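Local coordinates for protein Bse634I restriction endonuclease (Geobacillus stearothermophilus, PDB 1KNV) that acts as a type II restriction endonuclease, cutting DNA at a specific sequence, probably with the help of divalent metal ions, at residues B[90-94]-B[284-288]; B[82-86]-B[280-284]; B[234-240]-B[271-277]; B[96-100]-B[153-157]. All blocks are in the same frame, centred on the assembly; numbering follows the deposited sequence.

Interaction 1 (B[90-94]-B[284-288])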
loop_
_atom_site.group_PDB
_atom_site.type_symbol
_atom_site.label_atom_id
_atom_site.label_comp_id
_atom_site.label_asym_id
_atom_site.label_seq_id
_atom_site.Cartn_x
_atom_site.Cartn_y
_atom_site.Cartn_z
ATOM N N TYR B 90 -29.677 -2.059 27.196
ATOM C CA TYR B 90 -28.569 -3.011 27.163
ATOM C C TYR B 90 -27.303 -2.448 27.797
ATOM O O TYR B 90 -26.676 -3.108 28.626
ATOM C CB TYR B 90 -28.252 -3.431 25.722
ATOM C CG TYR B 90 -26.978 -4.253 25.576
ATOM C CD1 TYR B 90 -26.999 -5.644 25.634
ATOM C CD2 TYR B 90 -25.749 -3.631 25.393
ATOM C CE1 TYR B 90 -25.821 -6.391 25.513
ATOM C CE2 TYR B 90 -24.574 -4.366 25.274
ATOM C CZ TYR B 90 -24.616 -5.740 25.334
ATOM O OH TYR B 90 -23.438 -6.442 25.228
ATOM N N ARG B 91 -26.908 -1.239 27.406
ATOM C CA ARG B 91 -25.688 -0.687 27.977
ATOM C C ARG B 91 -25.882 -0.382 29.448
ATOM O O ARG B 91 -24.915 -0.328 30.214
ATOM C CB ARG B 91 -25.225 0.568 27.229
ATOM C CG ARG B 91 -26.150 1.747 27.295
ATOM C CD ARG B 91 -25.412 3.029 26.894
ATOM N NE ARG B 91 -24.402 3.442 27.877
ATOM C CZ ARG B 91 -24.676 3.976 29.067
ATOM N NH1 ARG B 91 -25.932 4.169 29.447
ATOM N NH2 ARG B 91 -23.690 4.334 29.878
ATOM N N VAL B 92 -27.135 -0.196 29.851
ATOM C CA VAL B 92 -27.417 0.085 31.249
ATOM C C VAL B 92 -27.302 -1.185 32.071
ATOM O O VAL B 92 -26.541 -1.222 33.029
ATOM C CB VAL B 92 -28.817 0.681 31.453
ATOM C CG1 VAL B 92 -29.157 0.684 32.931
ATOM C CG2 VAL B 92 -28.854 2.101 30.925
ATOM N N LYS B 93 -28.025 -2.236 31.696
ATOM C CA LYS B 93 -27.961 -3.469 32.475
ATOM C C LYS B 93 -26.616 -4.185 32.401
ATOM O O LYS B 93 -26.270 -4.955 33.303
ATOM C CB LYS B 93 -29.094 -4.420 32.080
ATOM C CG LYS B 93 -28.999 -5.026 30.708
ATOM C CD LYS B 93 -30.251 -5.819 30.447
ATOM C CE LYS B 93 -30.188 -6.517 29.123
ATOM N NZ LYS B 93 -31.513 -7.095 28.788
ATOM N N ARG B 94 -25.859 -3.938 31.333
ATOM C CA ARG B 94 -24.537 -4.543 31.170
ATOM C C ARG B 94 -23.494 -3.639 31.817
ATOM O O ARG B 94 -22.326 -4.004 31.918
ATOM C CB ARG B 94 -24.203 -4.725 29.686
ATOM C CG ARG B 94 -24.933 -5.879 29.018
ATOM C CD ARG B 94 -24.461 -7.242 29.541
ATOM N NE ARG B 94 -24.977 -8.346 28.726
ATOM C CZ ARG B 94 -26.245 -8.748 28.710
ATOM N NH1 ARG B 94 -27.143 -8.151 29.479
ATOM N NH2 ARG B 94 -26.624 -9.729 27.897
ATOM N N ASP B 284 -29.747 -8.452 22.514
ATOM C CA ASP B 284 -28.720 -8.441 23.556
ATOM C C ASP B 284 -27.574 -9.380 23.182
ATOM O O ASP B 284 -26.404 -9.060 23.382
ATOM C CB ASP B 284 -29.284 -8.914 24.901
ATOM C CG ASP B 284 -30.313 -7.975 25.480
ATOM O OD1 ASP B 284 -30.440 -6.833 24.995
ATOM O OD2 ASP B 284 -30.986 -8.395 26.448
ATOM N N LYS B 285 -27.921 -10.557 22.667
ATOM C CA LYS B 285 -26.916 -11.540 22.267
ATOM C C LYS B 285 -26.032 -10.982 21.149
ATOM O O LYS B 285 -24.819 -11.155 21.162
ATOM C CB LYS B 285 -27.590 -12.838 21.812
ATOM C CG LYS B 285 -28.311 -13.607 22.919
ATOM C CD LYS B 285 -28.880 -14.908 22.362
ATOM C CE LYS B 285 -29.569 -15.749 23.420
ATOM N NZ LYS B 285 -30.147 -16.983 22.810
ATOM N N MET B 286 -26.649 -10.312 20.185
ATOM C CA MET B 286 -25.907 -9.715 19.085
ATOM C C MET B 286 -24.923 -8.684 19.617
ATOM O O MET B 286 -23.757 -8.686 19.254
ATOM C CB MET B 286 -26.859 -9.023 18.115
ATOM C CG MET B 286 -26.145 -8.092 17.158
ATOM S SD MET B 286 -27.261 -7.322 16.025
ATOM C CE MET B 286 -28.041 -6.122 17.057
ATOM N N LEU B 287 -25.409 -7.795 20.477
ATOM C CA LEU B 287 -24.568 -6.756 21.041
ATOM C C LEU B 287 -23.472 -7.350 21.886
ATOM O O LEU B 287 -22.374 -6.810 21.946
ATOM C CB LEU B 287 -25.409 -5.788 21.867
ATOM C CG LEU B 287 -26.378 -4.972 21.014
ATOM C CD1 LEU B 287 -27.298 -4.136 21.900
ATOM C CD2 LEU B 287 -25.559 -4.091 20.054
ATOM N N ASP B 288 -23.762 -8.461 22.550
ATOM C CA ASP B 288 -22.739 -9.101 23.362
ATOM C C ASP B 288 -21.589 -9.538 22.482
ATOM O O ASP B 288 -20.431 -9.344 22.835
ATOM C CB ASP B 288 -23.285 -10.325 24.093
ATOM C CG ASP B 288 -24.039 -9.961 25.359
ATOM O OD1 ASP B 288 -23.765 -8.877 25.929
ATOM O OD2 ASP B 288 -24.892 -10.767 25.792
HETATM O O HOH W 1 -31.487 -4.700 26.605
HETATM O O HOH W 2 -29.697 -10.563 28.121
#

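Interaction 2 (B[82-86]-B[280-284])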
loop_
_atom_site.group_PDB
_atom_site.type_symbol
_atom_site.label_atom_id
_atom_site.label_comp_id
_atom_site.label_asym_id
_atom_site.label_seq_id
_atom_site.Cartn_x
_atom_site.Cartn_y
_atom_site.Cartn_z
ATOM N N MET B 82 -37.931 -0.088 18.751
ATOM C CA MET B 82 -37.634 -1.282 19.545
ATOM C C MET B 82 -36.135 -1.526 19.675
ATOM O O MET B 82 -35.628 -1.794 20.771
ATOM C CB MET B 82 -38.315 -2.501 18.924
ATOM C CG MET B 82 -39.818 -2.477 19.111
ATOM S SD MET B 82 -40.674 -3.814 18.290
ATOM C CE MET B 82 -42.381 -3.382 18.713
ATOM N N ILE B 83 -35.438 -1.444 18.547
ATOM C CA ILE B 83 -33.994 -1.616 18.517
ATOM C C ILE B 83 -33.349 -0.559 19.427
ATOM O O ILE B 83 -32.555 -0.887 20.310
ATOM C CB ILE B 83 -33.462 -1.454 17.070
ATOM C CG1 ILE B 83 -33.825 -2.690 16.257
ATOM C CG2 ILE B 83 -31.955 -1.274 17.065
ATOM C CD1 ILE B 83 -33.252 -3.973 16.826
ATOM N N ALA B 84 -33.707 0.705 19.209
ATOM C CA ALA B 84 -33.164 1.804 19.991
ATOM C C ALA B 84 -33.375 1.637 21.494
ATOM O O ALA B 84 -32.447 1.830 22.274
ATOM C CB ALA B 84 -33.771 3.121 19.525
ATOM N N ILE B 85 -34.591 1.289 21.904
ATOM C CA ILE B 85 -34.899 1.119 23.326
ATOM C C ILE B 85 -34.119 -0.044 23.936
ATOM O O ILE B 85 -33.538 0.076 25.017
ATOM C CB ILE B 85 -36.418 0.866 23.540
ATOM C CG1 ILE B 85 -37.213 2.092 23.097
ATOM C CG2 ILE B 85 -36.708 0.539 25.009
ATOM C CD1 ILE B 85 -36.859 3.343 23.842
ATOM N N GLN B 86 -34.112 -1.173 23.239
ATOM C CA GLN B 86 -33.413 -2.337 23.737
ATOM C C GLN B 86 -31.946 -1.979 23.920
ATOM O O GLN B 86 -31.368 -2.238 24.972
ATOM C CB GLN B 86 -33.575 -3.514 22.764
ATOM C CG GLN B 86 -33.115 -4.865 23.324
ATOM C CD GLN B 86 -33.974 -5.389 24.485
ATOM O OE1 GLN B 86 -33.594 -6.346 25.154
ATOM N NE2 GLN B 86 -35.128 -4.769 24.717
ATOM N N PHE B 280 -36.309 -10.199 21.566
ATOM C CA PHE B 280 -35.549 -9.066 22.047
ATOM C C PHE B 280 -34.259 -9.538 22.676
ATOM O O PHE B 280 -33.278 -8.804 22.731
ATOM C CB PHE B 280 -36.373 -8.272 23.043
ATOM C CG PHE B 280 -37.453 -7.503 22.398
ATOM C CD1 PHE B 280 -38.616 -8.138 21.991
ATOM C CD2 PHE B 280 -37.268 -6.164 22.085
ATOM C CE1 PHE B 280 -39.585 -7.455 21.273
ATOM C CE2 PHE B 280 -38.219 -5.466 21.372
ATOM C CZ PHE B 280 -39.386 -6.113 20.961
ATOM N N GLU B 281 -34.250 -10.772 23.150
ATOM C CA GLU B 281 -33.041 -11.294 23.748
ATOM C C GLU B 281 -31.981 -11.445 22.659
ATOM O O GLU B 281 -30.785 -11.341 22.938
ATOM C CB GLU B 281 -33.309 -12.644 24.412
ATOM C CG GLU B 281 -32.054 -13.297 24.955
ATOM C CD GLU B 281 -32.347 -14.568 25.718
ATOM O OE1 GLU B 281 -33.179 -15.366 25.242
ATOM O OE2 GLU B 281 -31.735 -14.774 26.787
ATOM N N ASP B 282 -32.420 -11.697 21.424
ATOM C CA ASP B 282 -31.484 -11.854 20.306
ATOM C C ASP B 282 -30.718 -10.560 20.031
ATOM O O ASP B 282 -29.647 -10.584 19.422
ATOM C CB ASP B 282 -32.206 -12.271 19.021
ATOM C CG ASP B 282 -32.707 -13.698 19.063
ATOM O OD1 ASP B 282 -32.134 -14.520 19.819
ATOM O OD2 ASP B 282 -33.663 -13.996 18.314
ATOM N N ILE B 283 -31.286 -9.436 20.465
ATOM C CA ILE B 283 -30.664 -8.135 20.291
ATOM C C ILE B 283 -29.499 -8.043 21.269
ATOM O O ILE B 283 -28.408 -7.607 20.906
ATOM C CB ILE B 283 -31.664 -6.992 20.589
ATOM C CG1 ILE B 283 -32.819 -7.023 19.583
ATOM C CG2 ILE B 283 -30.948 -5.652 20.544
ATOM C CD1 ILE B 283 -33.918 -5.996 19.865
ATOM N N ASP B 284 -29.747 -8.452 22.514
ATOM C CA ASP B 284 -28.720 -8.441 23.556
ATOM C C ASP B 284 -27.574 -9.380 23.182
ATOM O O ASP B 284 -26.404 -9.060 23.382
ATOM C CB ASP B 284 -29.284 -8.914 24.901
ATOM C CG ASP B 284 -30.313 -7.975 25.480
ATOM O OD1 ASP B 284 -30.440 -6.833 24.995
ATOM O OD2 ASP B 284 -30.986 -8.395 26.448
HETATM O O HOH W 1 -31.487 -4.700 26.605
#

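Interaction 3 (B[234-240]-B[271-277])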
loop_
_atom_site.group_PDB
_atom_site.type_symbol
_atom_site.label_atom_id
_atom_site.label_comp_id
_atom_site.label_asym_id
_atom_site.label_seq_id
_atom_site.Cartn_x
_atom_site.Cartn_y
_atom_site.Cartn_z
ATOM N N PHE B 234 -12.547 -1.412 13.051
ATOM C CA PHE B 234 -13.945 -1.110 12.814
ATOM C C PHE B 234 -14.582 -2.331 12.182
ATOM O O PHE B 234 -14.147 -2.776 11.120
ATOM C CB PHE B 234 -14.127 0.065 11.877
ATOM C CG PHE B 234 -15.563 0.346 11.562
ATOM C CD1 PHE B 234 -16.396 0.914 12.515
ATOM C CD2 PHE B 234 -16.093 0.003 10.324
ATOM C CE1 PHE B 234 -17.736 1.137 12.242
ATOM C CE2 PHE B 234 -17.435 0.221 10.037
ATOM C CZ PHE B 234 -18.258 0.789 10.997
ATOM N N LYS B 235 -15.604 -2.870 12.841
ATOM C CA LYS B 235 -16.310 -4.044 12.347
ATOM C C LYS B 235 -17.704 -3.651 11.879
ATOM O O LYS B 235 -18.337 -2.771 12.450
ATOM C CB LYS B 235 -16.441 -5.074 13.457
ATOM C CG LYS B 235 -15.132 -5.572 14.010
ATOM C CD LYS B 235 -14.585 -6.703 13.173
ATOM C CE LYS B 235 -13.335 -7.298 13.806
ATOM N NZ LYS B 235 -12.208 -6.319 13.806
ATOM N N TYR B 236 -18.186 -4.316 10.842
ATOM C CA TYR B 236 -19.513 -4.042 10.332
ATOM C C TYR B 236 -20.316 -5.329 10.360
ATOM O O TYR B 236 -19.834 -6.380 9.940
ATOM C CB TYR B 236 -19.432 -3.484 8.914
ATOM C CG TYR B 236 -20.786 -3.198 8.323
ATOM C CD1 TYR B 236 -21.386 -4.101 7.447
ATOM C CD2 TYR B 236 -21.498 -2.050 8.678
ATOM C CE1 TYR B 236 -22.665 -3.874 6.939
ATOM C CE2 TYR B 236 -22.774 -1.814 8.181
ATOM C CZ TYR B 236 -23.354 -2.732 7.312
ATOM O OH TYR B 236 -24.631 -2.519 6.825
ATOM N N TYR B 237 -21.542 -5.241 10.863
ATOM C CA TYR B 237 -22.416 -6.409 10.984
ATOM C C TYR B 237 -23.783 -6.260 10.322
ATOM O O TYR B 237 -24.259 -5.159 10.049
ATOM C CB TYR B 237 -22.660 -6.727 12.458
ATOM C CG TYR B 237 -21.415 -6.987 13.256
ATOM C CD1 TYR B 237 -20.854 -8.259 13.312
ATOM C CD2 TYR B 237 -20.786 -5.956 13.945
ATOM C CE1 TYR B 237 -19.694 -8.499 14.041
ATOM C CE2 TYR B 237 -19.632 -6.179 14.673
ATOM C CZ TYR B 237 -19.090 -7.452 14.719
ATOM O OH TYR B 237 -17.957 -7.676 15.457
ATOM N N GLY B 238 -24.412 -7.402 10.087
ATOM C CA GLY B 238 -25.740 -7.414 9.519
ATOM C C GLY B 238 -26.634 -8.140 10.507
ATOM O O GLY B 238 -26.180 -9.028 11.226
ATOM N N ALA B 239 -27.898 -7.738 10.572
ATOM C CA ALA B 239 -28.883 -8.370 11.449
ATOM C C ALA B 239 -30.171 -8.505 10.638
ATOM O O ALA B 239 -30.727 -7.504 10.179
ATOM C CB ALA B 239 -29.130 -7.521 12.683
ATOM N N SER B 240 -30.628 -9.740 10.447
ATOM C CA SER B 240 -31.850 -10.010 9.693
ATOM C C SER B 240 -33.005 -10.275 10.646
ATOM O O SER B 240 -32.798 -10.771 11.754
ATOM C CB SER B 240 -31.658 -11.231 8.793
ATOM O OG SER B 240 -32.864 -11.556 8.118
ATOM N N VAL B 271 -18.701 -7.948 5.670
ATOM C CA VAL B 271 -19.638 -8.018 6.789
ATOM C C VAL B 271 -19.055 -9.037 7.734
ATOM O O VAL B 271 -19.018 -10.220 7.424
ATOM C CB VAL B 271 -21.032 -8.494 6.323
ATOM C CG1 VAL B 271 -22.054 -8.345 7.443
ATOM C CG2 VAL B 271 -21.479 -7.684 5.124
ATOM N N ASP B 272 -18.585 -8.575 8.881
ATOM C CA ASP B 272 -17.965 -9.451 9.860
ATOM C C ASP B 272 -18.834 -10.595 10.381
ATOM O O ASP B 272 -18.329 -11.672 10.696
ATOM C CB ASP B 272 -17.444 -8.603 11.001
ATOM C CG ASP B 272 -16.283 -7.758 10.569
ATOM O OD1 ASP B 272 -15.197 -8.338 10.388
ATOM O OD2 ASP B 272 -16.454 -6.535 10.379
ATOM N N ASP B 273 -20.133 -10.369 10.494
ATOM C CA ASP B 273 -21.007 -11.433 10.937
ATOM C C ASP B 273 -22.440 -11.022 10.686
ATOM O O ASP B 273 -22.745 -9.838 10.499
ATOM C CB ASP B 273 -20.777 -11.755 12.414
ATOM C CG ASP B 273 -21.186 -13.183 12.777
ATOM O OD1 ASP B 273 -20.862 -13.618 13.900
ATOM O OD2 ASP B 273 -21.827 -13.878 11.953
ATOM N N ILE B 274 -23.318 -12.016 10.661
ATOM C CA ILE B 274 -24.723 -11.785 10.406
ATOM C C ILE B 274 -25.512 -12.362 11.569
ATOM O O ILE B 274 -25.221 -13.457 12.053
ATOM C CB ILE B 274 -25.137 -12.439 9.061
ATOM C CG1 ILE B 274 -26.645 -12.331 8.860
ATOM C CG2 ILE B 274 -24.652 -13.877 9.008
ATOM C CD1 ILE B 274 -27.113 -10.916 8.661
ATOM N N PHE B 275 -26.495 -11.600 12.031
ATOM C CA PHE B 275 -27.318 -12.006 13.161
ATOM C C PHE B 275 -28.763 -12.199 12.743
ATOM O O PHE B 275 -29.204 -11.675 11.717
ATOM C CB PHE B 275 -27.239 -10.947 14.265
ATOM C CG PHE B 275 -25.853 -10.762 14.828
ATOM C CD1 PHE B 275 -25.345 -11.653 15.773
ATOM C CD2 PHE B 275 -25.045 -9.708 14.401
ATOM C CE1 PHE B 275 -24.058 -11.495 16.283
ATOM C CE2 PHE B 275 -23.761 -9.543 14.900
ATOM C CZ PHE B 275 -23.265 -10.436 15.845
ATOM N N SER B 276 -29.489 -12.974 13.538
ATOM C CA SER B 276 -30.895 -13.234 13.292
ATOM C C SER B 276 -31.622 -12.720 14.527
ATOM O O SER B 276 -31.384 -13.189 15.636
ATOM C CB SER B 276 -31.129 -14.729 13.119
ATOM O OG SER B 276 -32.479 -14.993 12.794
ATOM N N LEU B 277 -32.490 -11.737 14.343
ATOM C CA LEU B 277 -33.209 -11.178 15.473
ATOM C C LEU B 277 -34.665 -11.627 15.494
ATOM O O LEU B 277 -35.479 -11.158 14.700
ATOM C CB LEU B 277 -33.127 -9.651 15.434
ATOM C CG LEU B 277 -31.713 -9.066 15.434
ATOM C CD1 LEU B 277 -31.784 -7.577 15.177
ATOM C CD2 LEU B 277 -31.036 -9.347 16.762
#

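Interaction 4 (B[96-100]-B[153-157])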
loop_
_atom_site.group_PDB
_atom_site.type_symbol
_atom_site.label_atom_id
_atom_site.label_comp_id
_atom_site.label_asym_id
_atom_site.label_seq_id
_atom_site.Cartn_x
_atom_site.Cartn_y
_atom_site.Cartn_z
ATOM N N LEU B 96 -22.145 -0.799 30.743
ATOM C CA LEU B 96 -21.089 -0.418 29.812
ATOM C C LEU B 96 -20.984 1.096 29.848
ATOM O O LEU B 96 -21.439 1.781 28.931
ATOM C CB LEU B 96 -21.442 -0.887 28.401
ATOM C CG LEU B 96 -21.559 -2.401 28.217
ATOM C CD1 LEU B 96 -22.119 -2.716 26.857
ATOM C CD2 LEU B 96 -20.200 -3.038 28.379
ATOM N N ASN B 97 -20.374 1.617 30.909
ATOM C CA ASN B 97 -20.256 3.058 31.076
ATOM C C ASN B 97 -19.435 3.805 30.032
ATOM O O ASN B 97 -19.465 5.028 30.007
ATOM C CB ASN B 97 -19.716 3.391 32.472
ATOM C CG ASN B 97 -18.305 2.864 32.701
ATOM O OD1 ASN B 97 -17.621 2.446 31.760
ATOM N ND2 ASN B 97 -17.855 2.892 33.958
ATOM N N ASP B 98 -18.709 3.102 29.173
ATOM C CA ASP B 98 -17.911 3.791 28.164
ATOM C C ASP B 98 -18.477 3.639 26.768
ATOM O O ASP B 98 -17.933 4.190 25.823
ATOM C CB ASP B 98 -16.486 3.267 28.158
ATOM C CG ASP B 98 -15.862 3.287 29.524
ATOM O OD1 ASP B 98 -16.000 4.310 30.237
ATOM O OD2 ASP B 98 -15.223 2.274 29.884
ATOM N N TYR B 99 -19.573 2.897 26.653
ATOM C CA TYR B 99 -20.203 2.634 25.365
ATOM C C TYR B 99 -21.526 3.345 25.108
ATOM O O TYR B 99 -22.291 3.639 26.022
ATOM C CB TYR B 99 -20.437 1.130 25.211
ATOM C CG TYR B 99 -19.185 0.316 25.008
ATOM C CD1 TYR B 99 -18.765 -0.045 23.729
ATOM C CD2 TYR B 99 -18.416 -0.094 26.096
ATOM C CE1 TYR B 99 -17.614 -0.797 23.539
ATOM C CE2 TYR B 99 -17.263 -0.845 25.917
ATOM C CZ TYR B 99 -16.870 -1.194 24.637
ATOM O OH TYR B 99 -15.743 -1.950 24.454
ATOM N N LEU B 100 -21.771 3.615 23.834
ATOM C CA LEU B 100 -23.001 4.227 23.371
ATOM C C LEU B 100 -23.404 3.392 22.171
ATOM O O LEU B 100 -22.606 3.175 21.257
ATOM C CB LEU B 100 -22.799 5.687 22.929
ATOM C CG LEU B 100 -22.638 6.790 23.985
ATOM C CD1 LEU B 100 -22.646 8.171 23.313
ATOM C CD2 LEU B 100 -23.773 6.694 24.995
ATOM N N LYS B 153 -15.541 7.183 26.714
ATOM C CA LYS B 153 -16.048 7.541 28.029
ATOM C C LYS B 153 -16.568 8.960 28.196
ATOM O O LYS B 153 -17.627 9.165 28.779
ATOM C CB LYS B 153 -14.986 7.274 29.098
ATOM C CG LYS B 153 -15.524 7.450 30.510
ATOM C CD LYS B 153 -14.517 7.044 31.570
ATOM C CE LYS B 153 -15.098 7.280 32.960
ATOM N NZ LYS B 153 -14.145 6.938 34.059
ATOM N N ASP B 154 -15.836 9.941 27.682
ATOM C CA ASP B 154 -16.241 11.326 27.836
ATOM C C ASP B 154 -17.551 11.710 27.152
ATOM O O ASP B 154 -18.004 12.844 27.282
ATOM C CB ASP B 154 -15.113 12.256 27.373
ATOM C CG ASP B 154 -14.992 12.333 25.866
ATOM O OD1 ASP B 154 -15.761 11.651 25.160
ATOM O OD2 ASP B 154 -14.125 13.083 25.378
ATOM N N LEU B 155 -18.166 10.782 26.426
ATOM C CA LEU B 155 -19.431 11.069 25.745
ATOM C C LEU B 155 -20.637 10.682 26.599
ATOM O O LEU B 155 -21.778 11.020 26.269
ATOM C CB LEU B 155 -19.518 10.295 24.424
ATOM C CG LEU B 155 -18.538 10.646 23.315
ATOM C CD1 LEU B 155 -18.815 9.768 22.109
ATOM C CD2 LEU B 155 -18.689 12.098 22.945
ATOM N N ILE B 156 -20.373 9.973 27.693
ATOM C CA ILE B 156 -21.418 9.478 28.580
ATOM C C ILE B 156 -21.999 10.475 29.581
ATOM O O ILE B 156 -21.278 11.044 30.398
ATOM C CB ILE B 156 -20.907 8.244 29.345
ATOM C CG1 ILE B 156 -20.283 7.251 28.355
ATOM C CG2 ILE B 156 -22.048 7.598 30.138
ATOM C CD1 ILE B 156 -21.214 6.758 27.288
ATOM N N LYS B 157 -23.312 10.680 29.499
ATOM C CA LYS B 157 -24.025 11.572 30.404
ATOM C C LYS B 157 -24.801 10.688 31.377
ATOM O O LYS B 157 -25.287 9.616 30.997
ATOM C CB LYS B 157 -24.991 12.465 29.623
ATOM C CG LYS B 157 -24.306 13.298 28.552
ATOM C CD LYS B 157 -25.129 14.507 28.120
ATOM C CE LYS B 157 -26.443 14.114 27.471
ATOM N NZ LYS B 157 -27.250 15.313 27.063
#

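Interaction 1 (B[90-94]-B[284-288])
Tyr-90 and Asp-284 mark the nearest approach of the two backbones, with 6.5 Å from the CA of Tyr-90 to the CA of Asp-284. The segments then diverge, and the CA of Arg-94 lies 9.2 Å from the CA of Asp-288. Tyr-90 bridges the gap. With its CG swung opposite the backbone N (chi1 171°), the ring extends toward segment 284-288, and Leu-287 CB lies over one face in a CH-pi contact, 3.7 Å from the ring centroid. The opposite face carries Arg-94 CG, which sandwiches the ring between the two side chains. These segments belong to helices 68-93 and 281-291, and both Tyr-90 and Leu-287 touch Ile-101 on strand 99-103, placing the pair against the mixed sheet of the PDDEXK nuclease core. Beyond the ring, the phenol OH donates to Asp-288 OD1 at 2.6 Å, arriving on the anti side of the carboxylate. Arg-94 takes the syn side, side-on: NE bonds OD1 of Asp-288 with a bent geometry, while NH2 meets OD2 of Asp-288 almost in the guanidinium plane, at 2.9 Å and 166°. OD1 of Asp-288 is thus gripped by two donors, which would help keep its carboxylate ionised. Toward solvent, the extended chain of Lys-93 forms a second salt bridge, NZ to Asp-284 OD2 at 2.7 Å, and one water joins that same oxygen to Arg-94 NH2.

Interaction 2 (B[82-86]-B[280-284])
Met-82, Ile-83 and Gln-86 face Phe-280, Ile-283 and Asp-284 where two helices of the PDDEXK nuclease fold, 68-93 and 281-291, pack together in the interior. Apolar contacts link Ile-83, Gln-86 and Ile-283. Ile-83 and Ile-283 touch through their CD1 methyls, 3.7 Å apart, the two chains meeting at a slant, close to Leu-197, a residue seen to take part in calcium binding. Although the CB of Ile-83 points away from the second helix, the CG1 branch turns back at chi2 (-59°) and carries CD1 across. Gln-86 packs along Ile-283 through its aliphatic part, its CG 3.6 Å from Ile-283 CG2. Here the chain starts out opposite the backbone N and then bends at chi2 (67°), which lays the methylene on the isoleucine and turns the amide group toward Phe-280.

A second kind of contact is Met-aromatic. Met-82 SD sits at the edge of the Phe-280 ring, 5.0 Å from its centroid, and CB of Met-82 touches CE2 of the same ring; Leu-47 and Leu-50 of helix 43-60 also pack on this methionine.

On the polar side, the carboxylate of Asp-284 has Lys-93 as its main partner through OD2, whereas OD1 is approached by a water that also lies near Gln-86. That water is 2.9 Å from Asp-284 OD1 and 3.0 Å from Gln-86 O.

Interaction 3 (B[234-240]-B[271-277])
Gly-238, Ala-239 and Ser-240 pair in parallel with Ile-274, Phe-275 and Ser-276, joining the two strands of a beta-alpha-beta unit whose connection includes helix 246-251. Strand 273-276 is the outermost one on this side of the chain's mixed sheet. The C-terminal half is tight: the CA atoms of Ala-239 and Phe-275 are 4.3 Å apart, and Phe-275 binds Gly-238 O through its N and Ser-240 N through its O. Beyond them Leu-277 N meets Ser-240 O at 2.8 Å. Ala-239 CB packs on Leu-277 CD1 on the face that helix 281-291 covers with Met-286.

Toward the N-terminal end Gly-238 N still bonds Asp-273 O, at 3.0 Å, and Asp-272 N bonds Tyr-236 O, at 2.7 Å. The OD2 of Asp-272 is shared between Tyr-236 N and Lys-217, though the place of that oxygen is less certain, and its backbone O reaches Gln-136 of the second subunit. Looser is the partly exposed side chain of Asp-273, which leads away to Gln-289 through OD1 while its CB meets the edge of the Tyr-237 ring. That ring lies oblique to the Phe-275 ring, planes at 48°, with CD1 of Tyr-237 3.6 Å from CE2 of Phe-275. A serine at Tyr-237 would probably leave the Phe-275 ring without its aromatic neighbour and open a gap beside Asp-273 CB.

On the opposite face Ile-274 curls over the glycine, its CD1 3.3 Å from Gly-238 O.

Interaction 4 (B[96-100]-B[153-157])
Ile-156 pushes its CD1 against Leu-100, reaching CD2 of that leucine at 3.4 Å, tighter than usual for two methyls. The two side chains run alongside each other, pointing opposite ways, and the same CD1 of Ile-156 also lies 3.5 Å from Tyr-99 O. It gets there because CG1 stands opposite the carbonyl carbon and the chain bends at chi2 (-59°). The other branch of Leu-100 is used as well, CD1 resting 3.9 Å from Leu-155 CB, with the two leucines crossing at about a right angle. Leu-96 to Tyr-99 form a type I beta turn that leads into strand 99-103, the outer strand paired antiparallel with 147-151; a short 3-10 segment, 153-155, follows that partner strand and folds back onto the turn. An alanine at Ile-156 would probably leave Leu-100 CD2 without its neighbour and open a gap beside Tyr-99 O. Near the surface, Lys-153 runs past Asp-98 with CG opposite the backbone N (chi1 -172°) and the rest of the chain extended. Its methylenes, not its charge, do the touching: OD1 of Asp-98 is 3.2 Å from Lys-153 CG but 5.0 Å from Lys-153 NZ. This carboxylate oxygen is buried by the contact.

Interactions 1 and 2 hold the same two helices, 68-93 and 281-291, share Asp-284 and one water, and have centres 8 Å apart, yet differ in chemistry: interaction 2 is buried and mainly apolar, whereas interaction 1, at the partly exposed end, combines salt bridges with an aromatic ring. Interaction 3, also buried, is instead a backbone-bonded strand pair; Met-286 of the second helix packs on its Phe-275 and Ala-239, and Leu-277 touches interaction 2. Interaction 4 lies nearer the surface at the other outer strand of the same sheet, about 23 Å from interaction 3 between centres, and has no hydrogen bonds across it. It meets interaction 1 through Arg-91, whose NE bonds Tyr-99 O.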